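Local coordinates for short-chain-enoyl-CoA hydratase (Clostridium acetobutylicum, PDB 5Z7R), which catalyses the reversible hydration of crotonyl-CoA and also accepts hexenoyl-CoA, but not longer analogues, in butanoate metabolism, at residues Q132-V135 / T140-F143. Numbering follows the deposited sequence.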
ATOM      1  N   GLN A 132      14.009 -12.723 -20.760  1.00 30.52           N
ATOM      2  CA  GLN A 132      13.215 -13.586 -19.873  1.00 31.14           C
ATOM      3  C   GLN A 132      12.592 -14.669 -20.733  1.00 30.00           C
ATOM      4  O   GLN A 132      11.478 -14.520 -21.195  1.00 31.21           O
ATOM      5  CB  GLN A 132      12.079 -12.812 -19.183  1.00 29.22           C
ATOM      6  CG  GLN A 132      12.491 -11.801 -18.123  1.00 27.97           C
ATOM      7  CD  GLN A 132      13.224 -12.394 -16.930  1.00 30.42           C
ATOM      8  OE1 GLN A 132      13.143 -13.593 -16.642  1.00 29.87           O
ATOM      9  NE2 GLN A 132      13.933 -11.539 -16.212  1.00 31.23           N
ATOM     10  N   PRO A 133      13.297 -15.794 -20.922  1.00 30.39           N
ATOM     11  CA  PRO A 133      12.786 -16.806 -21.854  1.00 29.70           C
ATOM     12  C   PRO A 133      11.585 -17.598 -21.318  1.00 30.08           C
ATOM     13  O   PRO A 133      10.934 -18.355 -22.083  1.00 32.53           O
ATOM     14  CB  PRO A 133      13.985 -17.747 -22.048  1.00 29.44           C
ATOM     15  CG  PRO A 133      15.136 -17.138 -21.350  1.00 28.32           C
ATOM     16  CD  PRO A 133      14.579 -16.193 -20.328  1.00 28.96           C
ATOM     17  N   GLU A 134      11.277 -17.399 -20.035  1.00 28.60           N
ATOM     18  CA  GLU A 134      10.487 -18.369 -19.259  1.00 28.60           C
ATOM     19  C   GLU A 134       9.223 -18.854 -19.949  1.00 29.08           C
ATOM     20  O   GLU A 134       8.986 -20.050 -20.039  1.00 31.26           O
ATOM     21  CB  GLU A 134      10.206 -17.836 -17.876  1.00 27.92           C
ATOM     22  CG  GLU A 134      11.455 -17.843 -16.994  1.00 29.31           C
ATOM     23  CD  GLU A 134      12.333 -16.602 -17.079  1.00 28.69           C
ATOM     24  OE1 GLU A 134      13.164 -16.390 -16.152  1.00 26.85           O
ATOM     25  OE2 GLU A 134      12.201 -15.842 -18.065  1.00 30.41           O
ATOM     26  N   VAL A 135       8.440 -17.946 -20.501  1.00 30.15           N
ATOM     27  CA  VAL A 135       7.163 -18.327 -21.108  1.00 30.95           C
ATOM     28  C   VAL A 135       7.296 -19.249 -22.346  1.00 30.40           C
ATOM     29  O   VAL A 135       6.349 -19.967 -22.724  1.00 28.62           O
ATOM     30  CB  VAL A 135       6.305 -17.063 -21.403  1.00 32.87           C
ATOM     31  CG1 VAL A 135       6.853 -16.228 -22.564  1.00 31.93           C
ATOM     32  CG2 VAL A 135       4.897 -17.489 -21.732  1.00 37.23           C
ATOM     33  N   THR A 140       6.291 -18.898 -15.890  1.00 31.45           N
ATOM     34  CA  THR A 140       6.515 -17.476 -15.665  1.00 31.24           C
ATOM     35  C   THR A 140       7.915 -17.354 -15.114  1.00 28.76           C
ATOM     36  O   THR A 140       8.460 -18.326 -14.638  1.00 27.05           O
ATOM     37  CB  THR A 140       5.618 -16.912 -14.546  1.00 29.34           C
ATOM     38  OG1 THR A 140       6.043 -17.438 -13.283  1.00 27.50           O
ATOM     39  CG2 THR A 140       4.156 -17.266 -14.777  1.00 28.85           C
ATOM     40  N   PRO A 141       8.467 -16.148 -15.137  1.00 27.70           N
ATOM     41  CA  PRO A 141       9.641 -15.907 -14.340  1.00 28.52           C
ATOM     42  C   PRO A 141       9.418 -16.423 -12.914  1.00 27.37           C
ATOM     43  O   PRO A 141       8.322 -16.323 -12.405  1.00 31.00           O
ATOM     44  CB  PRO A 141       9.786 -14.380 -14.402  1.00 28.51           C
ATOM     45  CG  PRO A 141       9.239 -14.034 -15.779  1.00 27.33           C
ATOM     46  CD  PRO A 141       8.116 -14.990 -15.996  1.00 28.33           C
ATOM     47  N   GLY A 142      10.461 -16.985 -12.312  1.00 26.00           N
ATOM     48  CA  GLY A 142      10.402 -17.663 -11.013  1.00 24.70           C
ATOM     49  C   GLY A 142      11.285 -17.069  -9.939  1.00 24.86           C
ATOM     50  O   GLY A 142      11.147 -17.418  -8.782  1.00 26.10           O
ATOM     51  N   PHE A 143      12.175 -16.147 -10.275  1.00 26.14           N
ATOM     52  CA  PHE A 143      13.059 -15.532  -9.261  1.00 27.20           C
ATOM     53  C   PHE A 143      12.932 -14.004  -9.248  1.00 26.72           C
ATOM     54  O   PHE A 143      13.921 -13.288  -9.025  1.00 25.23           O
ATOM     55  CB  PHE A 143      14.544 -15.888  -9.500  1.00 30.60           C
ATOM     56  CG  PHE A 143      14.861 -17.363  -9.528  1.00 31.91           C
ATOM     57  CD1 PHE A 143      14.112 -18.302  -8.815  1.00 34.02           C
ATOM     58  CD2 PHE A 143      15.981 -17.808 -10.215  1.00 35.14           C
ATOM     59  CE1 PHE A 143      14.434 -19.648  -8.836  1.00 33.43           C
ATOM     60  CE2 PHE A 143      16.325 -19.160 -10.225  1.00 35.82           C
ATOM     61  CZ  PHE A 143      15.546 -20.079  -9.538  1.00 34.18           C
TER
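In the active site of this crotonase-fold enzyme, E134 lies against the T140-P141 peptide, where the loop between strand 129-131 and helix 145-153 turns back on itself. By similarity to other enoyl-CoA hydratases E134 is the proton acceptor, and E114 on helix 111-117 is the second catalytic glutamate. The contact between 132-135 and 140-143 is buried and made by van der Waals packing. CB of E134 rests on the peptide link, 3.6 Å from C of T140 and nearly as close to N of P141. The proline ring meets the same carbon, CD of P141 lying 4.0 Å from CB of E134. CG of E134 is anti to its own carbonyl carbon (chi1 -72°), and the chain then bends at chi2 (88°), which lays the carboxylate alongside P141, CD of E134 lying 3.9 Å from CA of P141. OE1 of E134 comes close to OE1 of E114, which the side chain of P141 also touches and whose OE2 accepts a hydrogen bond from the backbone N of F143, so the proline borders both glutamates. V135 and P141 pack on V207 and S210 of a second subunit, respectively, placing the loop at a subunit interface. Within segment 140-143, the hydroxyl of T140 hydrogen-bonds the next carbonyl, OG1 of T140 lying 2.7 Å from O of P141 and 45° out of the carbonyl plane.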